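Local coordinates for group II chitinase (Ostrinia furnacalis, PDB 6JAV), which probably hydrolyses chitin as an endochitinase of glycoside hydrolase family 18, this chain being its first catalytic domain with a synthetic inhibitor bound, at residues A169-N173 / K174-D178; A179-V183 / P184-R188; T230-Y233 / W234-K237; K237-A241 / S242-M246. One frame throughout, in Å; residues are numbered along the deposited sequence.

Contact 1 (A169-N173 / K174-D178)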
# COMPACT_ATOMS: atom_id res chain seq x y z
N ALA A 169 -3.13 7.54 -0.38
CA ALA A 169 -2.06 6.66 -0.81
C ALA A 169 -1.60 7.16 -2.16
O ALA A 169 -2.43 7.43 -3.03
CB ALA A 169 -2.56 5.22 -0.93
N VAL A 170 -0.29 7.28 -2.34
CA VAL A 170 0.26 7.99 -3.50
C VAL A 170 1.40 7.22 -4.17
O VAL A 170 2.09 6.39 -3.57
CB VAL A 170 0.75 9.40 -3.11
CG1 VAL A 170 -0.40 10.24 -2.52
CG2 VAL A 170 1.92 9.30 -2.13
N SER A 171 1.61 7.54 -5.46
CA SER A 171 2.61 6.87 -6.28
C SER A 171 4.03 7.12 -5.78
O SER A 171 4.35 8.20 -5.29
CB SER A 171 2.52 7.44 -7.70
OG SER A 171 3.56 6.89 -8.52
N PRO A 172 4.93 6.15 -5.97
CA PRO A 172 6.36 6.37 -5.73
C PRO A 172 7.14 6.79 -6.98
O PRO A 172 8.36 6.98 -6.87
CB PRO A 172 6.82 4.96 -5.30
CG PRO A 172 6.04 4.06 -6.24
CD PRO A 172 4.66 4.73 -6.32
N ASN A 173 6.47 6.89 -8.12
CA ASN A 173 7.11 7.04 -9.43
C ASN A 173 7.25 8.53 -9.75
O ASN A 173 6.25 9.24 -9.81
CB ASN A 173 6.20 6.34 -10.44
CG ASN A 173 6.68 6.44 -11.88
OD1 ASN A 173 6.98 7.51 -12.38
ND2 ASN A 173 6.61 5.32 -12.58
N LYS A 174 8.49 8.98 -9.97
CA LYS A 174 8.78 10.39 -10.24
C LYS A 174 7.85 11.00 -11.29
O LYS A 174 7.32 12.09 -11.09
CB LYS A 174 10.25 10.54 -10.69
CG LYS A 174 10.63 11.99 -10.96
CD LYS A 174 12.06 12.07 -11.53
CE LYS A 174 12.56 13.53 -11.50
NZ LYS A 174 11.71 14.45 -12.32
N MET A 175 7.66 10.31 -12.42
CA MET A 175 6.84 10.86 -13.50
C MET A 175 5.38 11.02 -13.09
O MET A 175 4.72 12.01 -13.45
CB MET A 175 6.92 9.97 -14.74
CG MET A 175 8.18 10.20 -15.56
SD MET A 175 9.57 9.43 -14.74
CE MET A 175 10.68 10.83 -14.65
N VAL A 176 4.84 10.03 -12.36
CA VAL A 176 3.46 10.11 -11.88
C VAL A 176 3.32 11.21 -10.84
O VAL A 176 2.34 11.95 -10.84
CB VAL A 176 3.01 8.74 -11.33
CG1 VAL A 176 1.60 8.85 -10.78
CG2 VAL A 176 3.08 7.70 -12.45
N ILE A 177 4.28 11.30 -9.92
CA ILE A 177 4.25 12.36 -8.92
C ILE A 177 4.20 13.72 -9.61
O ILE A 177 3.40 14.59 -9.25
CB ILE A 177 5.47 12.24 -7.98
CG1 ILE A 177 5.43 10.93 -7.15
CG2 ILE A 177 5.56 13.44 -7.06
CD1 ILE A 177 6.82 10.57 -6.59
N ASP A 178 5.09 13.91 -10.59
CA ASP A 178 5.17 15.19 -11.29
C ASP A 178 3.86 15.50 -12.01
O ASP A 178 3.43 16.66 -12.05
CB ASP A 178 6.30 15.13 -12.31
CG ASP A 178 7.69 15.25 -11.69
OD1 ASP A 178 7.82 15.63 -10.49
OD2 ASP A 178 8.68 14.98 -12.44
O HOH W 1 10.56 7.45 -8.57
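Asn173 O accepts from Ile177 N at 2.9 Å along a nearly straight line (N-H...O 172°), the first i to i+4 bond of helix 174-180. The chain arrives from strand 165-170 of the family 18 TIM barrel, so Ser171 to Asn173 form the strand-to-helix turn, with Asn173 as N-cap. With CG anti to its backbone N (chi1 178°), Asn173 folds its amide over the start of the helix. There OD1 takes two weak bonds, from Met175 N at 2.9 Å and from Val176 N at 3.3 Å, and so engages N-H groups that have no helical carbonyl ahead of them.

Ser171 braces the cap in an ST turn, its OG accepting from Asn173 N at 2.9 Å. The same hydroxyl lies against Val176 CB, and Ser171 CB meets Val176 CG1 at 3.5 Å. The side chains of Asn173 and Val176 cross at about a right angle, CG against CG2. Ile177 brings CG1 back to the turn, 3.5 Å from Ser171 O. A water closes the corner by donating to Pro172 O and accepting from Lys174 N. The Asn173 side chain is about 7 Å from the bound inhibitor. Lys174, the first residue of the helix, bends at its last torsion and sets NZ 3.1 Å from Asp178 OD2, one turn on, a salt bridge on the syn lone pair.

Contact 2 (A179-V183 / P184-R188)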
# COMPACT_ATOMS: atom_id res chain seq x y z
N ALA A 179 3.22 14.49 -12.60
CA ALA A 179 2.04 14.71 -13.42
C ALA A 179 0.76 14.85 -12.62
O ALA A 179 -0.14 15.60 -13.03
CB ALA A 179 1.84 13.57 -14.42
N GLY A 180 0.63 14.16 -11.49
CA GLY A 180 -0.67 14.02 -10.88
C GLY A 180 -0.89 14.79 -9.60
O GLY A 180 -2.03 14.97 -9.21
N TYR A 181 0.18 15.23 -8.92
CA TYR A 181 0.04 15.73 -7.57
C TYR A 181 0.49 17.18 -7.44
O TYR A 181 1.65 17.49 -7.75
CB TYR A 181 0.84 14.88 -6.58
CG TYR A 181 0.40 13.43 -6.54
CD1 TYR A 181 -0.90 13.06 -6.20
CD2 TYR A 181 1.32 12.43 -6.77
CE1 TYR A 181 -1.28 11.71 -6.15
CE2 TYR A 181 0.96 11.10 -6.73
CZ TYR A 181 -0.34 10.75 -6.42
OH TYR A 181 -0.63 9.39 -6.39
N ASP A 182 -0.38 18.02 -6.89
CA ASP A 182 0.01 19.35 -6.43
C ASP A 182 0.51 19.13 -5.01
O ASP A 182 -0.26 19.16 -4.04
CB ASP A 182 -1.19 20.30 -6.47
CG ASP A 182 -0.82 21.73 -6.14
OD1 ASP A 182 0.18 21.96 -5.41
OD2 ASP A 182 -1.56 22.64 -6.59
N VAL A 183 1.81 18.86 -4.89
CA VAL A 183 2.36 18.36 -3.63
C VAL A 183 2.18 19.35 -2.49
O VAL A 183 1.79 18.93 -1.39
CB VAL A 183 3.81 17.86 -3.82
CG1 VAL A 183 4.42 17.44 -2.47
CG2 VAL A 183 3.84 16.67 -4.77
N PRO A 184 2.46 20.65 -2.65
CA PRO A 184 2.23 21.56 -1.50
C PRO A 184 0.80 21.56 -0.99
O PRO A 184 0.59 21.62 0.23
CB PRO A 184 2.68 22.94 -2.04
CG PRO A 184 3.71 22.58 -3.06
CD PRO A 184 3.15 21.34 -3.76
N VAL A 185 -0.20 21.48 -1.87
CA VAL A 185 -1.58 21.49 -1.40
C VAL A 185 -1.87 20.22 -0.62
O VAL A 185 -2.44 20.26 0.48
CB VAL A 185 -2.54 21.63 -2.60
CG1 VAL A 185 -3.97 21.36 -2.14
CG2 VAL A 185 -2.40 23.01 -3.20
N LEU A 186 -1.48 19.08 -1.19
CA LEU A 186 -1.71 17.81 -0.51
C LEU A 186 -0.98 17.77 0.82
O LEU A 186 -1.54 17.33 1.83
CB LEU A 186 -1.24 16.65 -1.38
CG LEU A 186 -1.87 16.55 -2.77
CD1 LEU A 186 -1.47 15.22 -3.38
CD2 LEU A 186 -3.37 16.68 -2.69
N ALA A 187 0.27 18.23 0.84
CA ALA A 187 1.06 18.17 2.07
C ALA A 187 0.49 19.05 3.17
O ALA A 187 0.60 18.71 4.36
CB ALA A 187 2.47 18.64 1.77
N ARG A 188 -0.11 20.17 2.79
CA ARG A 188 -0.67 21.07 3.79
C ARG A 188 -1.98 20.52 4.37
O ARG A 188 -2.24 20.68 5.57
CB ARG A 188 -0.88 22.45 3.16
CG ARG A 188 -1.57 23.42 4.09
CD ARG A 188 -1.48 24.85 3.55
NE ARG A 188 -1.81 24.94 2.14
CZ ARG A 188 -3.04 25.00 1.66
NH1 ARG A 188 -4.07 24.98 2.49
NH2 ARG A 188 -3.25 25.09 0.35
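Tyr181 and Asp182 pack against Leu186 and Val185 where helix 174-180 ends and helix 183-189 begins. Backbone bonds set the frame. Tyr181 is the first residue to leave helical geometry, Asp182 is the centre of an inverse gamma turn and also the N-cap position, and the new helix starts with Leu186 N to Asp182 O at 3.1 Å and Ala187 N to Val183 O at 2.8 Å. The first of these is almost straight, at 174°.

Apolar packing comes second. Leu186 CD1 comes obliquely onto the Tyr181 ring, 3.6 Å from Tyr181 CD1, the two side chains meeting at about a right angle. Leu186 CG also rests 3.3 Å from Asp182 O, beside the carbonyl that its own N-H uses. Val183 CB touches Pro184 CD.

A carboxylate against methyl and methylene groups makes up the third kind. Asp182 turns CG anti to its backbone N (chi1 -174°), which carries OD2 to 3.5 Å from Val185 CG2 and OD1 to 3.5 Å from Pro184 CD. The phenol of Tyr181 is engaged farther off, its OH bonded to Ser171 N.

Asp182, Val185 and Leu186 face helix 143-159 at Phe148, Ala149 and Val152. The Tyr181 ring meets Trp234 of helix 227-236, while Val183 touches Lys237 and Thr239 in the loop that leads from that helix to strand 244-257.

Contact 3 (T230-Y233 / W234-K237). With NAG (2-acetamido-2-deoxy-beta-D-glucopyranose), chain C.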
# COMPACT_ATOMS: atom_id res chain seq x y z
N THR A 230 12.42 8.10 -3.84
CA THR A 230 11.01 8.49 -3.77
C THR A 230 10.71 9.33 -2.54
O THR A 230 10.00 10.34 -2.62
CB THR A 230 10.17 7.21 -3.73
OG1 THR A 230 10.27 6.54 -4.99
CG2 THR A 230 8.71 7.55 -3.43
N ILE A 231 11.17 8.89 -1.37
CA ILE A 231 10.85 9.61 -0.14
C ILE A 231 11.50 10.99 -0.15
O ILE A 231 10.87 12.00 0.20
CB ILE A 231 11.25 8.76 1.08
CG1 ILE A 231 10.42 7.46 1.16
CG2 ILE A 231 11.16 9.59 2.37
CD1 ILE A 231 8.93 7.70 1.34
N HIS A 232 12.76 11.06 -0.59
CA HIS A 232 13.39 12.37 -0.65
C HIS A 232 12.73 13.26 -1.69
O HIS A 232 12.67 14.48 -1.50
CB HIS A 232 14.88 12.19 -0.96
CG HIS A 232 15.71 11.87 0.24
ND1 HIS A 232 16.14 10.59 0.54
CD2 HIS A 232 16.20 12.67 1.21
CE1 HIS A 232 16.85 10.62 1.66
NE2 HIS A 232 16.91 11.87 2.08
N TYR A 233 12.19 12.68 -2.76
CA TYR A 233 11.53 13.47 -3.79
C TYR A 233 10.22 14.05 -3.28
O TYR A 233 9.93 15.23 -3.51
CB TYR A 233 11.31 12.61 -5.03
CG TYR A 233 11.00 13.44 -6.25
CD1 TYR A 233 11.93 14.34 -6.74
CD2 TYR A 233 9.80 13.31 -6.92
CE1 TYR A 233 11.65 15.11 -7.86
CE2 TYR A 233 9.52 14.07 -8.06
CZ TYR A 233 10.45 14.97 -8.51
OH TYR A 233 10.18 15.72 -9.64
N TRP A 234 9.40 13.26 -2.56
CA TRP A 234 8.21 13.84 -1.93
C TRP A 234 8.58 15.01 -1.02
O TRP A 234 7.89 16.04 -1.02
CB TRP A 234 7.40 12.75 -1.18
CG TRP A 234 6.47 12.03 -2.09
CD1 TRP A 234 6.70 10.87 -2.77
CD2 TRP A 234 5.15 12.44 -2.44
NE1 TRP A 234 5.60 10.53 -3.55
CE2 TRP A 234 4.64 11.50 -3.37
CE3 TRP A 234 4.35 13.55 -2.09
CZ2 TRP A 234 3.37 11.62 -3.95
CZ3 TRP A 234 3.08 13.66 -2.64
CH2 TRP A 234 2.60 12.69 -3.57
N MET A 235 9.68 14.89 -0.27
CA MET A 235 10.10 16.00 0.59
C MET A 235 10.60 17.19 -0.23
O MET A 235 10.25 18.34 0.08
CB MET A 235 11.14 15.52 1.60
CG MET A 235 10.50 14.55 2.61
SD MET A 235 11.49 14.26 4.08
CE MET A 235 12.80 13.35 3.33
N GLU A 236 11.37 16.93 -1.29
CA GLU A 236 11.86 18.02 -2.15
C GLU A 236 10.69 18.78 -2.77
O GLU A 236 10.75 20.01 -2.93
CB GLU A 236 12.77 17.43 -3.22
CG GLU A 236 13.28 18.42 -4.27
CD GLU A 236 14.00 17.73 -5.44
OE1 GLU A 236 14.62 16.66 -5.23
OE2 GLU A 236 13.93 18.26 -6.57
N LYS A 237 9.61 18.07 -3.10
CA LYS A 237 8.44 18.69 -3.71
C LYS A 237 7.59 19.47 -2.71
O LYS A 237 6.60 20.10 -3.13
CB LYS A 237 7.58 17.62 -4.42
CG LYS A 237 8.27 17.00 -5.63
CD LYS A 237 8.12 17.86 -6.85
CE LYS A 237 7.05 17.32 -7.75
NZ LYS A 237 6.79 18.21 -8.94
C1 NAG C . 19.36 8.68 -0.98
C2 NAG C . 20.80 8.44 -1.41
C3 NAG C . 21.59 9.76 -1.36
C4 NAG C . 20.86 10.85 -2.15
C5 NAG C . 19.42 10.98 -1.67
C6 NAG C . 18.61 11.98 -2.47
C7 NAG C . 22.03 6.34 -1.07
C8 NAG C . 22.11 6.24 -2.56
N2 NAG C . 21.42 7.43 -0.58
O3 NAG C . 22.86 9.54 -1.96
O4 NAG C . 21.52 12.10 -2.02
O5 NAG C . 18.77 9.71 -1.79
O6 NAG C . 18.21 11.50 -3.75
O7 NAG C . 22.53 5.49 -0.35
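Tyr233 and Lys237 make a CH-pi contact one turn apart toward the C-terminal end of helix 227-236, which links strands 192-195 and 244-257 on the outside of the TIM barrel. Lys237 CG sits over one face of the phenol, 4.1 Å from the ring centroid and 15° off the normal. Both side chains run the same way, with Lys237 bent at chi2 and chi3 so that its CD and CE follow the ring toward OH. At their ends Tyr233 OH bonds to Asp178 OD1, and Lys237 NZ forms a salt bridge with the same oxygen. One carboxylate thus secures both tips to helix 174-180. Glu236 brings its carboxylate obliquely to the Tyr233 ring, OE1 3.9 Å from CD1, the planes nearly perpendicular at 81°.

The helical frame is regular, four i to i+4 bonds joining the halves; the shortest runs from Glu236 N to His232 O at 2.8 Å. On the outer side, the N-glycan sugar of Asn228 lies over one face of the His232 imidazole with its C5 and C6. His232 ND1 approaches the sugar O5 to 3.6 Å but has its hydrogen-bond partner in Asn228 O. Met235 CE comes obliquely to the same ring. Toward the barrel, Trp234 NE1 donates to Ser171 O and Thr230 OG1 bonds to Pro172 O. Thr230 and Trp234 lie side by side, and the methyl CG2 of Thr230 meets the indole edge in its plane, 3.9 Å from CD1.

Contact 4 (K237-A241 / S242-M246)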
# COMPACT_ATOMS: atom_id res chain seq x y z
N LYS A 237 9.61 18.07 -3.10
CA LYS A 237 8.44 18.69 -3.71
C LYS A 237 7.59 19.47 -2.71
O LYS A 237 6.60 20.10 -3.13
CB LYS A 237 7.58 17.62 -4.42
CG LYS A 237 8.27 17.00 -5.63
CD LYS A 237 8.12 17.86 -6.85
CE LYS A 237 7.05 17.32 -7.75
NZ LYS A 237 6.79 18.21 -8.94
N GLY A 238 7.90 19.42 -1.42
CA GLY A 238 7.21 20.23 -0.42
C GLY A 238 6.54 19.46 0.71
O GLY A 238 5.78 20.05 1.49
N THR A 239 6.81 18.13 0.84
CA THR A 239 6.10 17.41 1.90
C THR A 239 6.92 17.40 3.19
O THR A 239 8.08 16.97 3.16
CB THR A 239 5.87 15.96 1.47
OG1 THR A 239 5.24 15.95 0.19
CG2 THR A 239 4.96 15.23 2.46
N PRO A 240 6.35 17.81 4.32
CA PRO A 240 7.05 17.63 5.61
C PRO A 240 7.27 16.16 5.94
O PRO A 240 6.43 15.31 5.64
CB PRO A 240 6.10 18.27 6.63
CG PRO A 240 5.16 19.18 5.82
CD PRO A 240 5.05 18.50 4.46
N ALA A 241 8.41 15.87 6.56
CA ALA A 241 8.69 14.49 6.97
C ALA A 241 7.57 13.92 7.82
O ALA A 241 7.21 12.73 7.68
CB ALA A 241 10.02 14.41 7.73
N SER A 242 7.01 14.72 8.73
CA SER A 242 5.99 14.22 9.64
C SER A 242 4.73 13.76 8.93
O SER A 242 3.97 12.98 9.51
CB SER A 242 5.62 15.29 10.66
OG SER A 242 4.80 16.27 10.07
N LYS A 243 4.51 14.20 7.69
CA LYS A 243 3.32 13.81 6.95
C LYS A 243 3.51 12.51 6.18
O LYS A 243 2.53 11.93 5.70
CB LYS A 243 2.90 14.91 5.96
CG LYS A 243 2.48 16.24 6.59
CD LYS A 243 1.15 16.08 7.27
CE LYS A 243 0.58 17.38 7.84
NZ LYS A 243 -0.23 18.13 6.87
N ILE A 244 4.74 12.02 6.04
CA ILE A 244 5.02 10.84 5.22
C ILE A 244 4.97 9.58 6.07
O ILE A 244 5.62 9.47 7.12
CB ILE A 244 6.39 10.97 4.54
CG1 ILE A 244 6.36 12.14 3.56
CG2 ILE A 244 6.77 9.66 3.82
CD1 ILE A 244 7.72 12.48 3.06
N VAL A 245 4.23 8.58 5.59
CA VAL A 245 4.39 7.22 6.08
C VAL A 245 4.86 6.37 4.91
O VAL A 245 4.29 6.45 3.80
CB VAL A 245 3.13 6.65 6.77
CG1 VAL A 245 2.75 7.52 7.98
CG2 VAL A 245 1.96 6.53 5.85
N MET A 246 5.90 5.58 5.13
CA MET A 246 6.55 4.81 4.07
C MET A 246 5.94 3.42 3.95
O MET A 246 5.99 2.64 4.91
CB MET A 246 8.05 4.69 4.34
CG MET A 246 8.73 3.96 3.19
SD MET A 246 10.53 4.11 3.38
CE MET A 246 10.77 2.67 4.35
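Thr239 and Ile244 cross obliquely, the methyl CG2 of the threonine 3.6 Å from Ile244 CG1 and 3.9 Å from CD1. The first torsion of Thr239 (chi1 -53°) divides its branches: CG2 is sent to the isoleucine, and OG1, lying beside the backbone N, bonds to Trp234 O at the end of helix 227-236. Pro240 and Lys243 instead run alongside each other. The proline ring lies against the aliphatic start of the lysine, Pro240 CD 4.0 Å from Lys243 CG, while the bent chain leads NZ away to Ala187 O and Leu190 O.

A short 3-10 turn holds these pairs in place. Lys243 N donates to Pro240 O and Ile244 N to Ala241 O, each at 3.0 Å. In both bonds the donor stands above the carbonyl plane, 57° and 58° out of it. Both run from residue i+3 to residue i, as in a 3-10 turn. Ile244 CG1 also lies 3.8 Å from Pro240 O.

Gly238, with positive phi, ends the preceding helix in a Schellman motif and opens the loop that leads into strand 244-257 of the barrel. Lys243 and Val245 pair by their backbones with strand 192-195. Ile244 packs on Ile231 and Met235 of helix 227-236, whereas Thr239 and Pro240 rest on Val183 and Ala187 of helix 183-189.

How the contacts relate
The four contacts lie close together in the barrel, with centres 8 to 13 Å apart. Contacts 1 and 2 share helix 174-180. Contacts 3 and 4 share Lys237 and are joined where Trp234 O probably accepts from Thr239 N at 3.0 Å. Trp234 of contact 3 also reaches contacts 1 and 2: its NE1 lies 3.3 Å from Ile177 CD1 of contact 1, and its CH2 lies 3.5 Å from Tyr181 CD2 of contact 2. Val183 CG1 approaches Thr239 OG1 to 3.2 Å, joining contacts 2 and 4. Contact 1 reaches nearest the inhibitor; the side chain of Thr230 in contact 3 is about 13 Å from it, and that contact carries the glycan instead.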